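Long-range contacts in CRISPR-associated endonuclease Cas9 (Campylobacter jejuni subsp. jejuni serotype O:2, PDB 5X2H), which uses a guide RNA to recognise matching DNA of invading genetic elements and cuts its two strands with separate RuvC-like and HNH nuclease domains: residues 16-22 / 34-39; 684-690 / 733-739. All coordinates share one frame; numbering follows the deposited sequence.

Interaction 1: 16-22 / 34-39; sequences GISSIGW and GVRIFT
Trp-22 and Gly-34 meet midway along a beta hairpin, strands 19-26 and 29-37, whose strand 29-37 is the outermost on its side of the mixed RNase H-type sheet of the RuvC-like nuclease domain. The indole lies flat over the glycine backbone: Gly-34 N sits 3.6 Å above the ring plane, over its centre, and Gly-34 CA is 3.4 Å from Trp-22 CE2. Trp-22 reaches this place because its CG stands between the backbone N and carbonyl carbon (chi1 59°), which folds the ring across toward the partner strand; glycine suits the spot because, having no side chain, it lets the indole lie directly on its backbone.

At the open end of the hairpin, where the strands give way to loop, Phe-38 turns back over residues 16-20. Its ring takes Ser-18 CA on one face, a CH-pi contact 3.8 Å from the centroid, while Phe-38 CE1 touches Ile-20 CG1 at 3.6 Å. Between these two aromatic groups the backbone pairing is regular: Ile-20 and Arg-36 form a hydrogen-bonded pair, with both N...O distances 2.8 Å.

On the face of Ser-19 and Val-35, small or branched side chains pack on helix 557-566, and Ser-19 approaches His-558, a predicted magnesium ligand. On the opposite face Trp-22 packs on Val-468 and Leu-472 of helix 456-476, and Phe-38, from the loop, touches Glu-464 of the same helix. Arg-36 extends away from the hairpin, its guanidinium salt-bridged to Glu-464 and to a phosphate of the bound RNA and hydrogen-bonded to Ser-627, a suitable use of a long cationic side chain. The pairing finishes at Ser-18 O, which accepts Phe-38 N from above its carbonyl plane (3.2 Å) and, more weakly, Thr-39 N.

Interaction 2: 684-690 / 733-739; sequences VDIFKHK and YEFCFSL
This is an antiparallel strand pairing interrupted by a classic beta bulge, in the three-stranded sheet where 683-689 is the central strand and 733-740 an edge. Cys-736 and Phe-737 both face Ile-686: Ile-686 N donates to Phe-737 O and Ile-686 O accepts Cys-736 N, each at 2.9 Å. The extra residue shifts the register by one and brings Cys-736 SG to 3.4 Å from Lys-688 CB.

Two T-shaped aromatic pairs occupy one face. Phe-735 turns its edge to the face of Phe-687, planes at 71°, and His-689 does likewise to Tyr-733, with His-689 CD2 3.6 Å from Tyr-733 CE2. Farther along that face, Ser-738 OG donates to Asp-685 OD1 (2.8 Å) from well above the carboxylate plane. The same carboxylate is salt-bridged to Arg-683 and Arg-830, which probably offset its negative charge in this buried place.

At the Val-684 / Leu-739 end the other face is apolar: Ile-686 CG1 lies 3.8 Å from Phe-737 CE1, and Val-684 runs alongside Leu-739. Val-684, Ile-686 and Leu-739 are aliphatic residues that suit this buried end. Here the pair packs on strands 756-764 and 810-816 of the six-stranded sheet, through Tyr-760, Phe-763 and Phe-811, while strand 695-700 flanks the far side of 683-689.

In the fold
Interaction 1 closes near the N-terminus before interaction 2 opens, more than six hundred residues later. Their centres are 31 Å apart and their nearest atoms about 15 Å, with no touch. They share no sheet: 16-22 / 34-39 belongs to the five-strand RuvC-like sheet, in which segments far apart in sequence, including strand 481-485, lie together as expected of a discontinuous domain. By contrast, 684-690 / 733-739 lies in the C-terminal part of the chain, in a separate three-stranded antiparallel sheet. One contact thus borders the predicted magnesium site, whereas the other is a strand pairing away from it, within a sheet that packs on the six-stranded sheet.

Interaction 1: 16-22 / 34-39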
ATOM      1  N   GLY A  16     -11.320  -3.906 -17.230  1.00 62.67           N
ATOM      2  CA  GLY A  16     -11.716  -2.782 -16.414  1.00 65.18           C
ATOM      3  C   GLY A  16     -11.052  -2.794 -15.045  1.00 65.48           C
ATOM      4  O   GLY A  16     -10.298  -3.694 -14.686  1.00 64.83           O
ATOM      5  N   ILE A  17     -11.358  -1.751 -14.270  1.00 70.63           N
ATOM      6  CA  ILE A  17     -10.778  -1.626 -12.938  1.00 72.39           C
ATOM      7  C   ILE A  17     -11.258  -2.755 -12.033  1.00 71.91           C
ATOM      8  O   ILE A  17     -10.557  -3.147 -11.092  1.00 70.85           O
ATOM      9  CB  ILE A  17     -11.101  -0.239 -12.346  1.00 73.60           C
ATOM     10  CG1 ILE A  17     -10.207   0.057 -11.139  1.00 72.97           C
ATOM     11  CG2 ILE A  17     -12.577  -0.128 -11.973  1.00 73.49           C
ATOM     12  CD1 ILE A  17      -8.797   0.446 -11.517  1.00 73.52           C
ATOM     13  N   SER A  18     -12.444  -3.311 -12.308  1.00 68.13           N
ATOM     14  CA  SER A  18     -12.995  -4.371 -11.473  1.00 63.60           C
ATOM     15  C   SER A  18     -13.742  -5.421 -12.290  1.00 61.21           C
ATOM     16  O   SER A  18     -14.494  -6.219 -11.715  1.00 60.64           O
ATOM     17  CB  SER A  18     -13.927  -3.785 -10.409  1.00 63.65           C
ATOM     18  OG  SER A  18     -14.905  -2.949 -10.998  1.00 65.75           O
ATOM     19  N   SER A  19     -13.553  -5.451 -13.607  1.00 58.25           N
ATOM     20  CA  SER A  19     -14.281  -6.383 -14.453  1.00 57.65           C
ATOM     21  C   SER A  19     -13.396  -6.823 -15.609  1.00 56.44           C
ATOM     22  O   SER A  19     -12.474  -6.110 -16.014  1.00 55.40           O
ATOM     23  CB  SER A  19     -15.574  -5.757 -14.990  1.00 59.22           C
ATOM     24  OG  SER A  19     -15.301  -4.561 -15.699  1.00 61.18           O
ATOM     25  N   ILE A  20     -13.690  -8.010 -16.134  1.00 55.86           N
ATOM     26  CA  ILE A  20     -13.009  -8.567 -17.299  1.00 53.34           C
ATOM     27  C   ILE A  20     -14.081  -9.085 -18.244  1.00 53.45           C
ATOM     28  O   ILE A  20     -14.692 -10.128 -17.980  1.00 53.96           O
ATOM     29  CB  ILE A  20     -12.033  -9.690 -16.930  1.00 51.81           C
ATOM     30  CG1 ILE A  20     -10.916  -9.168 -16.031  1.00 50.50           C
ATOM     31  CG2 ILE A  20     -11.452 -10.312 -18.189  1.00 54.21           C
ATOM     32  CD1 ILE A  20      -9.995  -8.197 -16.721  1.00 50.73           C
ATOM     33  N   GLY A  21     -14.319  -8.361 -19.334  1.00 56.72           N
ATOM     34  CA  GLY A  21     -15.194  -8.842 -20.388  1.00 56.99           C
ATOM     35  C   GLY A  21     -14.385  -9.543 -21.465  1.00 59.15           C
ATOM     36  O   GLY A  21     -13.324  -9.074 -21.866  1.00 59.03           O
ATOM     37  N   TRP A  22     -14.896 -10.683 -21.925  1.00 61.51           N
ATOM     38  CA  TRP A  22     -14.174 -11.495 -22.892  1.00 63.08           C
ATOM     39  C   TRP A  22     -15.138 -12.075 -23.916  1.00 68.94           C
ATOM     40  O   TRP A  22     -16.282 -12.411 -23.599  1.00 74.19           O
ATOM     41  CB  TRP A  22     -13.393 -12.625 -22.209  1.00 56.41           C
ATOM     42  CG  TRP A  22     -14.249 -13.563 -21.415  1.00 61.06           C
ATOM     43  CD1 TRP A  22     -14.556 -13.470 -20.088  1.00 54.21           C
ATOM     44  CD2 TRP A  22     -14.906 -14.743 -21.896  1.00 61.81           C
ATOM     45  NE1 TRP A  22     -15.362 -14.516 -19.713  1.00 54.81           N
ATOM     46  CE2 TRP A  22     -15.592 -15.312 -20.804  1.00 62.11           C
ATOM     47  CE3 TRP A  22     -14.980 -15.372 -23.143  1.00 60.61           C
ATOM     48  CZ2 TRP A  22     -16.344 -16.479 -20.922  1.00 58.74           C
ATOM     49  CZ3 TRP A  22     -15.727 -16.530 -23.258  1.00 62.14           C
ATOM     50  CH2 TRP A  22     -16.399 -17.072 -22.154  1.00 63.00           C
ATOM     51  N   GLY A  34     -18.711 -13.843 -21.853  1.00 74.19           N
ATOM     52  CA  GLY A  34     -18.683 -13.890 -20.402  1.00 69.28           C
ATOM     53  C   GLY A  34     -18.165 -12.596 -19.811  1.00 64.38           C
ATOM     54  O   GLY A  34     -17.546 -11.773 -20.494  1.00 61.49           O
ATOM     55  N   VAL A  35     -18.442 -12.431 -18.518  1.00 62.66           N
ATOM     56  CA  VAL A  35     -17.959 -11.300 -17.732  1.00 58.50           C
ATOM     57  C   VAL A  35     -17.443 -11.835 -16.404  1.00 54.45           C
ATOM     58  O   VAL A  35     -18.125 -12.623 -15.739  1.00 56.82           O
ATOM     59  CB  VAL A  35     -19.054 -10.242 -17.484  1.00 59.03           C
ATOM     60  CG1 VAL A  35     -18.451  -9.012 -16.823  1.00 57.80           C
ATOM     61  CG2 VAL A  35     -19.755  -9.864 -18.775  1.00 53.81           C
ATOM     62  N   ARG A  36     -16.246 -11.407 -16.016  1.00 50.83           N
ATOM     63  CA  ARG A  36     -15.630 -11.798 -14.753  1.00 48.99           C
ATOM     64  C   ARG A  36     -15.544 -10.564 -13.862  1.00 48.67           C
ATOM     65  O   ARG A  36     -14.711  -9.682 -14.094  1.00 50.87           O
ATOM     66  CB  ARG A  36     -14.253 -12.410 -14.990  1.00 47.89           C
ATOM     67  CG  ARG A  36     -13.449 -12.679 -13.727  1.00 47.28           C
ATOM     68  CD  ARG A  36     -13.950 -13.902 -12.973  1.00 51.41           C
ATOM     69  NE  ARG A  36     -12.944 -14.387 -12.029  1.00 51.05           N
ATOM     70  CZ  ARG A  36     -13.126 -15.396 -11.184  1.00 49.21           C
ATOM     71  NH1 ARG A  36     -14.287 -16.039 -11.149  1.00 51.33           N
ATOM     72  NH2 ARG A  36     -12.146 -15.763 -10.368  1.00 44.28           N
ATOM     73  N   ILE A  37     -16.408 -10.499 -12.854  1.00 44.10           N
ATOM     74  CA  ILE A  37     -16.419  -9.396 -11.898  1.00 47.93           C
ATOM     75  C   ILE A  37     -15.574  -9.812 -10.701  1.00 48.63           C
ATOM     76  O   ILE A  37     -15.968 -10.690  -9.930  1.00 56.75           O
ATOM     77  CB  ILE A  37     -17.846  -9.038 -11.463  1.00 46.13           C
ATOM     78  CG1 ILE A  37     -18.709  -8.653 -12.667  1.00 49.26           C
ATOM     79  CG2 ILE A  37     -17.815  -7.916 -10.439  1.00 45.12           C
ATOM     80  CD1 ILE A  37     -18.354  -7.319 -13.274  1.00 52.84           C
ATOM     81  N   PHE A  38     -14.413  -9.180 -10.536  1.00 45.35           N
ATOM     82  CA  PHE A  38     -13.529  -9.503  -9.425  1.00 50.94           C
ATOM     83  C   PHE A  38     -13.491  -8.439  -8.338  1.00 55.40           C
ATOM     84  O   PHE A  38     -12.890  -8.690  -7.289  1.00 58.74           O
ATOM     85  CB  PHE A  38     -12.100  -9.763  -9.930  1.00 50.76           C
ATOM     86  CG  PHE A  38     -11.515  -8.638 -10.738  1.00 48.06           C
ATOM     87  CD1 PHE A  38     -11.680  -8.600 -12.112  1.00 48.67           C
ATOM     88  CD2 PHE A  38     -10.778  -7.634 -10.127  1.00 46.69           C
ATOM     89  CE1 PHE A  38     -11.136  -7.574 -12.864  1.00 48.49           C
ATOM     90  CE2 PHE A  38     -10.231  -6.603 -10.874  1.00 46.58           C
ATOM     91  CZ  PHE A  38     -10.410  -6.575 -12.244  1.00 48.07           C
ATOM     92  N   THR A  39     -14.112  -7.278  -8.565  1.00 61.09           N
ATOM     93  CA  THR A  39     -14.242  -6.159  -7.612  1.00 66.89           C
ATOM     94  C   THR A  39     -13.550  -6.309  -6.256  1.00 67.89           C
ATOM     95  O   THR A  39     -12.738  -5.469  -5.872  1.00 68.37           O
ATOM     96  CB  THR A  39     -15.735  -5.867  -7.333  1.00 68.54           C
ATOM     97  OG1 THR A  39     -16.358  -5.375  -8.525  1.00 70.08           O
ATOM     98  CG2 THR A  39     -15.885  -4.833  -6.226  1.00 69.10           C
TER

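Interaction 2: 684-690 / 733-739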
ATOM      1  N   VAL A 684     -19.333 -18.061   6.910  1.00 28.89           N
ATOM      2  CA  VAL A 684     -20.449 -18.567   7.702  1.00 33.45           C
ATOM      3  C   VAL A 684     -20.626 -20.044   7.378  1.00 34.88           C
ATOM      4  O   VAL A 684     -20.616 -20.434   6.206  1.00 37.14           O
ATOM      5  CB  VAL A 684     -21.752 -17.780   7.447  1.00 37.77           C
ATOM      6  CG1 VAL A 684     -22.104 -17.763   5.968  1.00 41.35           C
ATOM      7  CG2 VAL A 684     -22.894 -18.363   8.256  1.00 38.39           C
ATOM      8  N   ASP A 685     -20.759 -20.867   8.413  1.00 32.12           N
ATOM      9  CA  ASP A 685     -20.902 -22.306   8.251  1.00 33.92           C
ATOM     10  C   ASP A 685     -22.371 -22.679   8.397  1.00 37.91           C
ATOM     11  O   ASP A 685     -23.000 -22.360   9.412  1.00 37.71           O
ATOM     12  CB  ASP A 685     -20.042 -23.058   9.265  1.00 35.01           C
ATOM     13  CG  ASP A 685     -18.555 -22.919   8.982  1.00 38.68           C
ATOM     14  OD1 ASP A 685     -18.200 -22.325   7.938  1.00 36.67           O
ATOM     15  OD2 ASP A 685     -17.746 -23.402   9.802  1.00 38.89           O
ATOM     16  N   ILE A 686     -22.910 -23.348   7.382  1.00 40.26           N
ATOM     17  CA  ILE A 686     -24.322 -23.702   7.323  1.00 35.75           C
ATOM     18  C   ILE A 686     -24.486 -25.135   7.799  1.00 37.63           C
ATOM     19  O   ILE A 686     -23.803 -26.044   7.310  1.00 43.53           O
ATOM     20  CB  ILE A 686     -24.881 -23.526   5.902  1.00 33.42           C
ATOM     21  CG1 ILE A 686     -24.769 -22.061   5.472  1.00 31.84           C
ATOM     22  CG2 ILE A 686     -26.322 -24.017   5.821  1.00 36.07           C
ATOM     23  CD1 ILE A 686     -25.374 -21.087   6.464  1.00 30.16           C
ATOM     24  N   PHE A 687     -25.379 -25.336   8.760  1.00 33.37           N
ATOM     25  CA  PHE A 687     -25.718 -26.651   9.274  1.00 36.18           C
ATOM     26  C   PHE A 687     -27.177 -26.957   8.960  1.00 39.80           C
ATOM     27  O   PHE A 687     -27.959 -26.079   8.587  1.00 39.72           O
ATOM     28  CB  PHE A 687     -25.479 -26.741  10.786  1.00 36.41           C
ATOM     29  CG  PHE A 687     -24.032 -26.751  11.174  1.00 37.98           C
ATOM     30  CD1 PHE A 687     -23.288 -25.581  11.165  1.00 37.16           C
ATOM     31  CD2 PHE A 687     -23.417 -27.928  11.567  1.00 38.48           C
ATOM     32  CE1 PHE A 687     -21.957 -25.586  11.527  1.00 34.89           C
ATOM     33  CE2 PHE A 687     -22.086 -27.939  11.935  1.00 36.70           C
ATOM     34  CZ  PHE A 687     -21.355 -26.767  11.915  1.00 35.68           C
ATOM     35  N   LYS A 688     -27.538 -28.225   9.127  1.00 39.96           N
ATOM     36  CA  LYS A 688     -28.894 -28.690   8.871  1.00 39.96           C
ATOM     37  C   LYS A 688     -29.252 -29.709   9.939  1.00 40.91           C
ATOM     38  O   LYS A 688     -28.531 -30.693  10.124  1.00 41.47           O
ATOM     39  CB  LYS A 688     -29.007 -29.303   7.472  1.00 44.82           C
ATOM     40  CG  LYS A 688     -30.404 -29.734   7.061  1.00 51.56           C
ATOM     41  CD  LYS A 688     -30.439 -30.039   5.568  1.00 55.89           C
ATOM     42  CE  LYS A 688     -31.777 -30.602   5.136  1.00 59.69           C
ATOM     43  NZ  LYS A 688     -31.986 -31.970   5.681  1.00 66.13           N
ATOM     44  N   HIS A 689     -30.348 -29.464  10.651  1.00 44.63           N
ATOM     45  CA  HIS A 689     -30.821 -30.431  11.629  1.00 49.17           C
ATOM     46  C   HIS A 689     -31.216 -31.722  10.922  1.00 53.28           C
ATOM     47  O   HIS A 689     -31.946 -31.700   9.928  1.00 54.72           O
ATOM     48  CB  HIS A 689     -32.003 -29.862  12.409  1.00 48.23           C
ATOM     49  CG  HIS A 689     -32.392 -30.681  13.599  1.00 50.79           C
ATOM     50  ND1 HIS A 689     -33.063 -31.880  13.491  1.00 53.60           N
ATOM     51  CD2 HIS A 689     -32.205 -30.474  14.924  1.00 51.51           C
ATOM     52  CE1 HIS A 689     -33.271 -32.377  14.696  1.00 55.10           C
ATOM     53  NE2 HIS A 689     -32.760 -31.542  15.584  1.00 53.81           N
ATOM     54  N   LYS A 690     -30.728 -32.852  11.441  1.00 56.36           N
ATOM     55  CA  LYS A 690     -30.873 -34.123  10.742  1.00 60.93           C
ATOM     56  C   LYS A 690     -32.320 -34.589  10.635  1.00 63.42           C
ATOM     57  O   LYS A 690     -32.632 -35.386   9.745  1.00 66.24           O
ATOM     58  CB  LYS A 690     -30.044 -35.207  11.433  1.00 63.74           C
ATOM     59  CG  LYS A 690     -28.545 -34.965  11.411  1.00 65.98           C
ATOM     60  CD  LYS A 690     -27.785 -36.283  11.453  1.00 69.81           C
ATOM     61  CE  LYS A 690     -26.284 -36.059  11.505  1.00 69.45           C
ATOM     62  NZ  LYS A 690     -25.855 -35.538  12.828  1.00 69.43           N
ATOM     63  N   TYR A 733     -26.916 -32.022  14.349  1.00 52.51           N
ATOM     64  CA  TYR A 733     -26.762 -31.156  13.190  1.00 52.20           C
ATOM     65  C   TYR A 733     -25.579 -31.626  12.356  1.00 56.34           C
ATOM     66  O   TYR A 733     -24.526 -31.979  12.898  1.00 59.58           O
ATOM     67  CB  TYR A 733     -26.554 -29.700  13.616  1.00 48.14           C
ATOM     68  CG  TYR A 733     -27.614 -29.173  14.557  1.00 48.26           C
ATOM     69  CD1 TYR A 733     -27.517 -29.380  15.928  1.00 47.96           C
ATOM     70  CD2 TYR A 733     -28.707 -28.463  14.076  1.00 45.83           C
ATOM     71  CE1 TYR A 733     -28.482 -28.899  16.793  1.00 48.30           C
ATOM     72  CE2 TYR A 733     -29.675 -27.975  14.935  1.00 47.18           C
ATOM     73  CZ  TYR A 733     -29.560 -28.198  16.290  1.00 47.60           C
ATOM     74  OH  TYR A 733     -30.523 -27.716  17.145  1.00 46.44           O
ATOM     75  N   GLU A 734     -25.754 -31.627  11.039  1.00 55.82           N
ATOM     76  CA  GLU A 734     -24.699 -32.008  10.112  1.00 57.88           C
ATOM     77  C   GLU A 734     -24.229 -30.781   9.345  1.00 53.53           C
ATOM     78  O   GLU A 734     -25.047 -29.990   8.862  1.00 55.09           O
ATOM     79  CB  GLU A 734     -25.172 -33.094   9.141  1.00 64.65           C
ATOM     80  CG  GLU A 734     -26.497 -32.805   8.453  1.00 68.87           C
ATOM     81  CD  GLU A 734     -26.803 -33.799   7.346  1.00 73.40           C
ATOM     82  OE1 GLU A 734     -26.526 -33.482   6.169  1.00 74.43           O
ATOM     83  OE2 GLU A 734     -27.305 -34.901   7.653  1.00 74.85           O
ATOM     84  N   PHE A 735     -22.914 -30.625   9.250  1.00 47.86           N
ATOM     85  CA  PHE A 735     -22.331 -29.545   8.469  1.00 45.86           C
ATOM     86  C   PHE A 735     -22.669 -29.725   6.995  1.00 46.86           C
ATOM     87  O   PHE A 735     -22.495 -30.812   6.436  1.00 49.42           O
ATOM     88  CB  PHE A 735     -20.817 -29.514   8.675  1.00 42.25           C
ATOM     89  CG  PHE A 735     -20.093 -28.568   7.760  1.00 40.68           C
ATOM     90  CD1 PHE A 735     -20.127 -27.202   7.985  1.00 38.48           C
ATOM     91  CD2 PHE A 735     -19.353 -29.049   6.692  1.00 40.19           C
ATOM     92  CE1 PHE A 735     -19.450 -26.331   7.150  1.00 36.67           C
ATOM     93  CE2 PHE A 735     -18.678 -28.184   5.851  1.00 36.61           C
ATOM     94  CZ  PHE A 735     -18.719 -26.826   6.083  1.00 35.10           C
ATOM     95  N   CYS A 736     -23.157 -28.656   6.367  1.00 43.43           N
ATOM     96  CA  CYS A 736     -23.493 -28.673   4.947  1.00 42.36           C
ATOM     97  C   CYS A 736     -22.367 -28.104   4.091  1.00 42.66           C
ATOM     98  O   CYS A 736     -21.830 -28.800   3.224  1.00 41.15           O
ATOM     99  CB  CYS A 736     -24.791 -27.894   4.705  1.00 42.72           C
ATOM    100  SG  CYS A 736     -26.188 -28.500   5.658  1.00 47.12           S
ATOM    101  N   PHE A 737     -22.003 -26.845   4.322  1.00 40.70           N
ATOM    102  CA  PHE A 737     -20.969 -26.171   3.548  1.00 40.75           C
ATOM    103  C   PHE A 737     -20.623 -24.861   4.242  1.00 42.20           C
ATOM    104  O   PHE A 737     -21.337 -24.400   5.137  1.00 41.55           O
ATOM    105  CB  PHE A 737     -21.413 -25.920   2.104  1.00 40.72           C
ATOM    106  CG  PHE A 737     -22.837 -25.456   1.978  1.00 41.06           C
ATOM    107  CD1 PHE A 737     -23.179 -24.141   2.230  1.00 38.83           C
ATOM    108  CD2 PHE A 737     -23.834 -26.340   1.599  1.00 41.53           C
ATOM    109  CE1 PHE A 737     -24.487 -23.715   2.111  1.00 40.05           C
ATOM    110  CE2 PHE A 737     -25.142 -25.922   1.478  1.00 42.44           C
ATOM    111  CZ  PHE A 737     -25.469 -24.608   1.733  1.00 42.91           C
ATOM    112  N   SER A 738     -19.509 -24.272   3.819  1.00 38.81           N
ATOM    113  CA  SER A 738     -19.074 -22.965   4.287  1.00 37.40           C
ATOM    114  C   SER A 738     -19.314 -21.942   3.188  1.00 37.64           C
ATOM    115  O   SER A 738     -18.999 -22.197   2.019  1.00 39.47           O
ATOM    116  CB  SER A 738     -17.595 -22.981   4.678  1.00 36.72           C
ATOM    117  OG  SER A 738     -17.360 -23.890   5.738  1.00 42.11           O
ATOM    118  N   LEU A 739     -19.872 -20.795   3.559  1.00 33.23           N
ATOM    119  CA  LEU A 739     -20.130 -19.717   2.619  1.00 32.27           C
ATOM    120  C   LEU A 739     -19.189 -18.553   2.887  1.00 36.33           C
ATOM    121  O   LEU A 739     -18.938 -18.192   4.040  1.00 37.33           O
ATOM    122  CB  LEU A 739     -21.581 -19.237   2.705  1.00 31.73           C
ATOM    123  CG  LEU A 739     -22.661 -20.267   2.384  1.00 33.79           C
ATOM    124  CD1 LEU A 739     -24.034 -19.620   2.423  1.00 31.54           C
ATOM    125  CD2 LEU A 739     -22.393 -20.916   1.028  1.00 36.75           C
TER